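Local coordinates for luciferase (Lingulodinium polyedrum, PDB 1VPR), which catalyses, through each of three homologous domains of which this chain is the third, the oxidation of dinoflagellate luciferin by molecular oxygen with emission of blue light of 475 nm, at residues E23-N28 against F58-E63; G170-F175 against A195-H200. All blocks are in the same frame, centred on the assembly; numbering follows the deposited sequence.

Contact 1 (E23-N28 against F58-E63); sequences EKYGDN and FHYLLE
An edge-to-face aromatic pair, Tyr25 with Tyr60, and two flanking hydrogen bonds join a loop to helix 57-65 in the N-terminal helical bundle domain. The ring planes are perpendicular, the centroids 5.8 Å apart. The edge of Tyr60 is directed toward one face of Tyr25 but offset from its middle, Tyr60 CE1 coming 3.9 Å from Tyr25 CD2; the opposite face of Tyr25 is covered by CG of Lys24. Tyr60 reaches the loop because its CG stands anti to the backbone N (chi1 174°), which brings the end of the phenol over to the loop; Met47 and Val49 of strand 47-49 and the ring of Phe54 also pack on it. Glu63, one turn further along the helix, sends out an extended chain whose OE1 accepts a short bond, 2.5 Å, from Tyr25 OH, on its anti side and 19° out of the carboxylate plane. Lys24 NZ, 4.8 Å from Glu63 OE1, is not in contact but would probably favour the charged carboxylate. A leucine in place of Tyr25 would probably leave Glu63 OE1 without its hydroxyl partner and the edge of Tyr60 without an aromatic face. Tyr60 OH is hydrogen-bonded to His34 NE2 and also accepts a nearly straight bond (167°) from ND2 of Asn28, 3.0 Å away and close to the Asn28 amide plane.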
ATOM      1  N   GLU A  23      10.485   2.099 -19.577  1.00 32.51           N
ATOM      2  CA  GLU A  23      11.779   2.211 -20.251  1.00 34.33           C
ATOM      3  C   GLU A  23      12.118   3.694 -20.415  1.00 34.81           C
ATOM      4  O   GLU A  23      13.282   4.086 -20.366  1.00 36.15           O
ATOM      5  CB  GLU A  23      11.717   1.525 -21.614  1.00 33.92           C
ATOM      6  N   LYS A  24      11.085   4.509 -20.575  1.00 35.85           N
ATOM      7  CA  LYS A  24      11.234   5.950 -20.762  1.00 38.38           C
ATOM      8  C   LYS A  24      11.772   6.739 -19.557  1.00 38.69           C
ATOM      9  O   LYS A  24      12.169   7.899 -19.701  1.00 39.63           O
ATOM     10  CB  LYS A  24       9.881   6.546 -21.183  1.00 38.72           C
ATOM     11  CG  LYS A  24       8.834   6.520 -20.068  1.00 39.81           C
ATOM     12  CD  LYS A  24       7.415   6.551 -20.609  1.00 42.29           C
ATOM     13  CE  LYS A  24       7.096   7.867 -21.292  1.00 42.41           C
ATOM     14  NZ  LYS A  24       5.657   7.922 -21.728  1.00 44.04           N
ATOM     15  N   TYR A  25      11.788   6.123 -18.377  1.00 38.41           N
ATOM     16  CA  TYR A  25      12.238   6.812 -17.169  1.00 37.44           C
ATOM     17  C   TYR A  25      13.671   6.500 -16.748  1.00 38.67           C
ATOM     18  O   TYR A  25      13.959   6.308 -15.556  1.00 38.06           O
ATOM     19  CB  TYR A  25      11.276   6.505 -16.013  1.00 36.59           C
ATOM     20  CG  TYR A  25       9.836   6.877 -16.312  1.00 34.46           C
ATOM     21  CD1 TYR A  25       8.839   5.902 -16.374  1.00 34.18           C
ATOM     22  CD2 TYR A  25       9.475   8.202 -16.547  1.00 34.80           C
ATOM     23  CE1 TYR A  25       7.512   6.240 -16.662  1.00 33.28           C
ATOM     24  CE2 TYR A  25       8.153   8.550 -16.839  1.00 34.71           C
ATOM     25  CZ  TYR A  25       7.175   7.568 -16.892  1.00 33.65           C
ATOM     26  OH  TYR A  25       5.862   7.925 -17.169  1.00 33.85           O
ATOM     27  N   GLY A  26      14.569   6.467 -17.727  1.00 39.07           N
ATOM     28  CA  GLY A  26      15.962   6.187 -17.433  1.00 39.30           C
ATOM     29  C   GLY A  26      16.123   5.052 -16.440  1.00 39.25           C
ATOM     30  O   GLY A  26      15.460   4.024 -16.555  1.00 40.86           O
ATOM     31  N   ASP A  27      16.976   5.249 -15.437  1.00 38.59           N
ATOM     32  CA  ASP A  27      17.224   4.210 -14.450  1.00 39.03           C
ATOM     33  C   ASP A  27      16.343   4.269 -13.194  1.00 37.25           C
ATOM     34  O   ASP A  27      16.650   3.629 -12.190  1.00 36.87           O
ATOM     35  CB  ASP A  27      18.702   4.238 -14.044  1.00 42.70           C
ATOM     36  CG  ASP A  27      19.190   2.894 -13.524  1.00 45.83           C
ATOM     37  OD1 ASP A  27      19.295   1.938 -14.333  1.00 48.08           O
ATOM     38  OD2 ASP A  27      19.459   2.792 -12.304  1.00 48.60           O
ATOM     39  N   ASN A  28      15.242   5.010 -13.241  1.00 34.50           N
ATOM     40  CA  ASN A  28      14.379   5.105 -12.067  1.00 33.32           C
ATOM     41  C   ASN A  28      13.721   3.782 -11.673  1.00 32.43           C
ATOM     42  O   ASN A  28      13.422   3.563 -10.494  1.00 32.46           O
ATOM     43  CB  ASN A  28      13.311   6.189 -12.283  1.00 31.24           C
ATOM     44  CG  ASN A  28      13.865   7.590 -12.093  1.00 32.35           C
ATOM     45  OD1 ASN A  28      15.078   7.764 -11.943  1.00 30.83           O
ATOM     46  ND2 ASN A  28      12.986   8.593 -12.090  1.00 31.00           N
ATOM     47  N   PHE A  58       5.912  16.557  -8.030  1.00 28.37           N
ATOM     48  CA  PHE A  58       4.505  16.181  -8.018  1.00 27.92           C
ATOM     49  C   PHE A  58       4.045  15.851  -9.427  1.00 28.52           C
ATOM     50  O   PHE A  58       3.245  14.939  -9.613  1.00 31.01           O
ATOM     51  CB  PHE A  58       3.641  17.305  -7.442  1.00 26.35           C
ATOM     52  CG  PHE A  58       3.755  17.454  -5.944  1.00 24.76           C
ATOM     53  CD1 PHE A  58       4.315  18.596  -5.385  1.00 24.18           C
ATOM     54  CD2 PHE A  58       3.284  16.460  -5.098  1.00 25.16           C
ATOM     55  CE1 PHE A  58       4.405  18.747  -4.006  1.00 25.90           C
ATOM     56  CE2 PHE A  58       3.367  16.592  -3.711  1.00 22.59           C
ATOM     57  CZ  PHE A  58       3.926  17.737  -3.160  1.00 26.05           C
ATOM     58  N   HIS A  59       4.541  16.591 -10.422  1.00 28.85           N
ATOM     59  CA  HIS A  59       4.170  16.326 -11.806  1.00 26.37           C
ATOM     60  C   HIS A  59       4.674  14.957 -12.244  1.00 26.15           C
ATOM     61  O   HIS A  59       4.048  14.292 -13.079  1.00 23.70           O
ATOM     62  CB  HIS A  59       4.730  17.394 -12.741  1.00 28.85           C
ATOM     63  CG  HIS A  59       4.033  18.709 -12.623  1.00 30.22           C
ATOM     64  ND1 HIS A  59       4.175  19.527 -11.522  1.00 30.35           N
ATOM     65  CD2 HIS A  59       3.126  19.309 -13.427  1.00 31.03           C
ATOM     66  CE1 HIS A  59       3.377  20.572 -11.653  1.00 31.41           C
ATOM     67  NE2 HIS A  59       2.729  20.463 -12.801  1.00 30.65           N
ATOM     68  N   TYR A  60       5.811  14.538 -11.694  1.00 23.59           N
ATOM     69  CA  TYR A  60       6.367  13.235 -12.036  1.00 23.45           C
ATOM     70  C   TYR A  60       5.454  12.162 -11.425  1.00 23.60           C
ATOM     71  O   TYR A  60       5.106  11.170 -12.072  1.00 22.78           O
ATOM     72  CB  TYR A  60       7.773  13.093 -11.463  1.00 23.33           C
ATOM     73  CG  TYR A  60       8.367  11.711 -11.643  1.00 24.62           C
ATOM     74  CD1 TYR A  60       8.738  11.238 -12.907  1.00 24.56           C
ATOM     75  CD2 TYR A  60       8.585  10.882 -10.533  1.00 24.22           C
ATOM     76  CE1 TYR A  60       9.317   9.969 -13.055  1.00 23.81           C
ATOM     77  CE2 TYR A  60       9.167   9.622 -10.668  1.00 23.03           C
ATOM     78  CZ  TYR A  60       9.527   9.171 -11.923  1.00 25.36           C
ATOM     79  OH  TYR A  60      10.091   7.920 -12.046  1.00 25.42           O
ATOM     80  N   LEU A  61       5.081  12.367 -10.168  1.00 24.36           N
ATOM     81  CA  LEU A  61       4.203  11.427  -9.481  1.00 25.05           C
ATOM     82  C   LEU A  61       2.866  11.307 -10.220  1.00 24.69           C
ATOM     83  O   LEU A  61       2.319  10.211 -10.354  1.00 24.15           O
ATOM     84  CB  LEU A  61       3.967  11.879  -8.033  1.00 24.52           C
ATOM     85  CG  LEU A  61       5.180  11.866  -7.108  1.00 25.97           C
ATOM     86  CD1 LEU A  61       4.709  12.173  -5.693  1.00 27.33           C
ATOM     87  CD2 LEU A  61       5.883  10.506  -7.173  1.00 22.78           C
ATOM     88  N   LEU A  62       2.335  12.424 -10.708  1.00 24.10           N
ATOM     89  CA  LEU A  62       1.073  12.364 -11.430  1.00 25.13           C
ATOM     90  C   LEU A  62       1.189  11.451 -12.625  1.00 26.08           C
ATOM     91  O   LEU A  62       0.287  10.652 -12.890  1.00 26.66           O
ATOM     92  CB  LEU A  62       0.623  13.743 -11.903  1.00 27.61           C
ATOM     93  CG  LEU A  62      -0.233  14.546 -10.931  1.00 31.55           C
ATOM     94  CD1 LEU A  62      -0.743  15.790 -11.655  1.00 34.44           C
ATOM     95  CD2 LEU A  62      -1.427  13.704 -10.455  1.00 33.04           C
ATOM     96  N   GLU A  63       2.295  11.552 -13.353  1.00 23.66           N
ATOM     97  CA  GLU A  63       2.456  10.695 -14.504  1.00 24.78           C
ATOM     98  C   GLU A  63       2.681   9.246 -14.065  1.00 23.14           C
ATOM     99  O   GLU A  63       2.233   8.324 -14.735  1.00 22.46           O
ATOM    100  CB  GLU A  63       3.619  11.170 -15.365  1.00 25.11           C
ATOM    101  CG  GLU A  63       3.712  10.460 -16.698  1.00 29.50           C
ATOM    102  CD  GLU A  63       4.821  11.038 -17.556  1.00 30.82           C
ATOM    103  OE1 GLU A  63       5.906  10.420 -17.647  1.00 32.34           O
ATOM    104  OE2 GLU A  63       4.603  12.127 -18.123  1.00 34.83           O
TER

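Contact 2 (G170-F175 against A195-H200); sequences GGQAAF and ADTDHH
The amide of Gln172 meets Thr197 in its own plane, not over a face: NE2 directs an N-H at Thr197 OG1, which lies almost exactly in the amide plane, 3.1 Å from Gln172 NE2 and at an N-H...O angle of 169°. The amide's other polar atom, OE1, is hydrogen-bonded to His65 NE2 of the helical bundle, so both ends are engaged and the flat group is held against rotation. The methyl CG2 of Thr197 packs against the root of the Phe175 side chain, 3.9 Å from Phe175 CB and 4.1 Å from Phe175 CG, as the two side chains pass in opposite directions. Thr197 thus divides its branches, hydroxyl to the amide and methyl to the base of the Phe175 side chain. Its torsion sets this up: OG1 stands between the backbone N and the carbonyl carbon (chi1 62°), where it is also hydrogen-bonded to the carbonyl O of Ile193, one helical turn back. The arrangement belongs to a helical hairpin, helices 172-181 and 187-197, inserted between strands 163-169 and 206-212 of the calycin barrel, much as a helix-turn-helix follows the first strand in fatty acid binding proteins. Gln172, at the start of the first helix, faces the C-terminal part of the second, and backbone hydrogen bonds of Gly170 and Gln172 with Gly203 draw the outgoing chain alongside. After Thr197 the chain turns toward the barrel, and Asp198 OD2 accepts a bent bond from His199 N (2.9 Å, 137°), approached from above the carboxylate plane.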
ATOM      1  N   GLY A 170     -10.643   8.835  -2.991  1.00 16.47           N
ATOM      2  CA  GLY A 170      -9.485   8.874  -2.120  1.00 16.44           C
ATOM      3  C   GLY A 170      -8.170   8.635  -2.821  1.00 16.98           C
ATOM      4  O   GLY A 170      -7.163   8.375  -2.159  1.00 17.46           O
ATOM      5  N   GLY A 171      -8.161   8.714  -4.147  1.00 16.70           N
ATOM      6  CA  GLY A 171      -6.926   8.516  -4.871  1.00 17.29           C
ATOM      7  C   GLY A 171      -5.954   9.657  -4.636  1.00 19.63           C
ATOM      8  O   GLY A 171      -6.352  10.842  -4.516  1.00 19.18           O
ATOM      9  N   GLN A 172      -4.668   9.325  -4.584  1.00 17.76           N
ATOM     10  CA  GLN A 172      -3.663  10.354  -4.354  1.00 17.28           C
ATOM     11  C   GLN A 172      -3.548  11.362  -5.480  1.00 18.85           C
ATOM     12  O   GLN A 172      -3.245  12.524  -5.226  1.00 21.64           O
ATOM     13  CB  GLN A 172      -2.286   9.741  -4.107  1.00 18.41           C
ATOM     14  CG  GLN A 172      -1.230  10.788  -3.750  1.00 20.41           C
ATOM     15  CD  GLN A 172       0.169  10.229  -3.726  1.00 20.80           C
ATOM     16  OE1 GLN A 172       0.567   9.460  -4.611  1.00 22.65           O
ATOM     17  NE2 GLN A 172       0.938  10.614  -2.716  1.00 20.97           N
ATOM     18  N   ALA A 173      -3.792  10.950  -6.720  1.00 18.98           N
ATOM     19  CA  ALA A 173      -3.650  11.894  -7.824  1.00 18.35           C
ATOM     20  C   ALA A 173      -4.562  13.116  -7.649  1.00 19.64           C
ATOM     21  O   ALA A 173      -4.164  14.246  -7.948  1.00 18.60           O
ATOM     22  CB  ALA A 173      -3.906  11.198  -9.151  1.00 17.62           C
ATOM     23  N   ALA A 174      -5.764  12.900  -7.131  1.00 18.84           N
ATOM     24  CA  ALA A 174      -6.700  13.991  -6.894  1.00 21.52           C
ATOM     25  C   ALA A 174      -6.090  15.000  -5.917  1.00 21.75           C
ATOM     26  O   ALA A 174      -6.241  16.217  -6.112  1.00 20.19           O
ATOM     27  CB  ALA A 174      -8.024  13.440  -6.345  1.00 18.51           C
ATOM     28  N   PHE A 175      -5.392  14.510  -4.886  1.00 20.41           N
ATOM     29  CA  PHE A 175      -4.760  15.401  -3.908  1.00 23.64           C
ATOM     30  C   PHE A 175      -3.573  16.138  -4.515  1.00 25.18           C
ATOM     31  O   PHE A 175      -3.359  17.316  -4.233  1.00 24.66           O
ATOM     32  CB  PHE A 175      -4.313  14.623  -2.670  1.00 21.23           C
ATOM     33  CG  PHE A 175      -5.444  14.206  -1.798  1.00 20.63           C
ATOM     34  CD1 PHE A 175      -5.957  15.082  -0.845  1.00 20.70           C
ATOM     35  CD2 PHE A 175      -6.063  12.973  -1.988  1.00 19.15           C
ATOM     36  CE1 PHE A 175      -7.077  14.740  -0.097  1.00 20.89           C
ATOM     37  CE2 PHE A 175      -7.179  12.614  -1.253  1.00 20.06           C
ATOM     38  CZ  PHE A 175      -7.695  13.498  -0.303  1.00 21.83           C
ATOM     39  N   ALA A 195       3.697  13.731   3.234  1.00 21.99           N
ATOM     40  CA  ALA A 195       3.458  13.006   4.475  1.00 21.02           C
ATOM     41  C   ALA A 195       1.991  12.682   4.737  1.00 20.19           C
ATOM     42  O   ALA A 195       1.665  11.578   5.198  1.00 16.32           O
ATOM     43  CB  ALA A 195       4.022  13.792   5.657  1.00 22.70           C
ATOM     44  N   ASP A 196       1.097  13.636   4.473  1.00 19.37           N
ATOM     45  CA  ASP A 196      -0.323  13.399   4.724  1.00 19.94           C
ATOM     46  C   ASP A 196      -0.981  12.402   3.774  1.00 18.32           C
ATOM     47  O   ASP A 196      -1.917  11.706   4.164  1.00 20.20           O
ATOM     48  CB  ASP A 196      -1.101  14.714   4.690  1.00 24.42           C
ATOM     49  CG  ASP A 196      -0.857  15.578   5.931  1.00 29.23           C
ATOM     50  OD1 ASP A 196      -1.342  16.735   5.948  1.00 32.66           O
ATOM     51  OD2 ASP A 196      -0.198  15.104   6.878  1.00 27.23           O
ATOM     52  N   THR A 197      -0.497  12.321   2.538  1.00 18.46           N
ATOM     53  CA  THR A 197      -1.069  11.382   1.571  1.00 16.55           C
ATOM     54  C   THR A 197      -0.209  10.129   1.420  1.00 16.72           C
ATOM     55  O   THR A 197      -0.538   9.248   0.629  1.00 17.49           O
ATOM     56  CB  THR A 197      -1.212  12.030   0.173  1.00 15.44           C
ATOM     57  OG1 THR A 197       0.080  12.389  -0.321  1.00 15.17           O
ATOM     58  CG2 THR A 197      -2.066  13.277   0.259  1.00 17.23           C
ATOM     59  N   ASP A 198       0.849  10.003   2.210  1.00 16.59           N
ATOM     60  CA  ASP A 198       1.750   8.860   2.047  1.00 17.47           C
ATOM     61  C   ASP A 198       1.083   7.511   2.264  1.00 15.58           C
ATOM     62  O   ASP A 198       0.096   7.371   3.008  1.00 17.45           O
ATOM     63  CB  ASP A 198       2.999   8.986   2.951  1.00 17.39           C
ATOM     64  CG  ASP A 198       4.259   8.346   2.329  1.00 21.41           C
ATOM     65  OD1 ASP A 198       5.335   8.333   2.982  1.00 19.24           O
ATOM     66  OD2 ASP A 198       4.193   7.860   1.177  1.00 25.10           O
ATOM     67  N   HIS A 199       1.649   6.527   1.579  1.00 14.18           N
ATOM     68  CA  HIS A 199       1.204   5.154   1.612  1.00 14.70           C
ATOM     69  C   HIS A 199      -0.299   4.930   1.654  1.00 12.78           C
ATOM     70  O   HIS A 199      -1.003   5.412   0.774  1.00 10.67           O
ATOM     71  CB  HIS A 199       1.946   4.352   2.714  1.00 15.75           C
ATOM     72  CG  HIS A 199       1.909   4.965   4.082  1.00 14.41           C
ATOM     73  ND1 HIS A 199       0.875   4.745   4.967  1.00 13.57           N
ATOM     74  CD2 HIS A 199       2.789   5.775   4.720  1.00 14.19           C
ATOM     75  CE1 HIS A 199       1.121   5.394   6.094  1.00 16.40           C
ATOM     76  NE2 HIS A 199       2.276   6.026   5.968  1.00 15.61           N
ATOM     77  N   HIS A 200      -0.825   4.230   2.659  1.00 11.62           N
ATOM     78  CA  HIS A 200      -2.257   3.947   2.628  1.00 12.10           C
ATOM     79  C   HIS A 200      -3.212   5.018   3.082  1.00 14.21           C
ATOM     80  O   HIS A 200      -4.390   4.740   3.262  1.00 16.60           O
ATOM     81  CB  HIS A 200      -2.543   2.628   3.351  1.00  9.42           C
ATOM     82  CG  HIS A 200      -1.858   1.463   2.716  1.00 12.94           C
ATOM     83  ND1 HIS A 200      -1.974   1.183   1.371  1.00 14.82           N
ATOM     84  CD2 HIS A 200      -1.042   0.514   3.231  1.00 13.87           C
ATOM     85  CE1 HIS A 200      -1.261   0.106   1.087  1.00 17.37           C
ATOM     86  NE2 HIS A 200      -0.686  -0.320   2.199  1.00 16.70           N
TER

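Overall arrangement
From the N terminus, contact 1 comes first: it joins the loop before strand 29-30 to helix 57-65, and the chain between them includes the short hairpins 29-34 and 47-54. Contact 1 closes its loop at helix 57-65 before contact 2 opens, so the two stand in series and do not cross. Contact 2 closes a hairpin of two helices, after which the chain returns to the barrel with strand 206-212. Their centres are about 17 Å apart, yet they touch: Leu62 CD2 packs 3.8 Å from Ala173 O. Leu62 also reaches Ile176 and Ile180, so helix 57-65 lies against helix 172-181 and joins the helical bundle domain to the catalytic barrel domain.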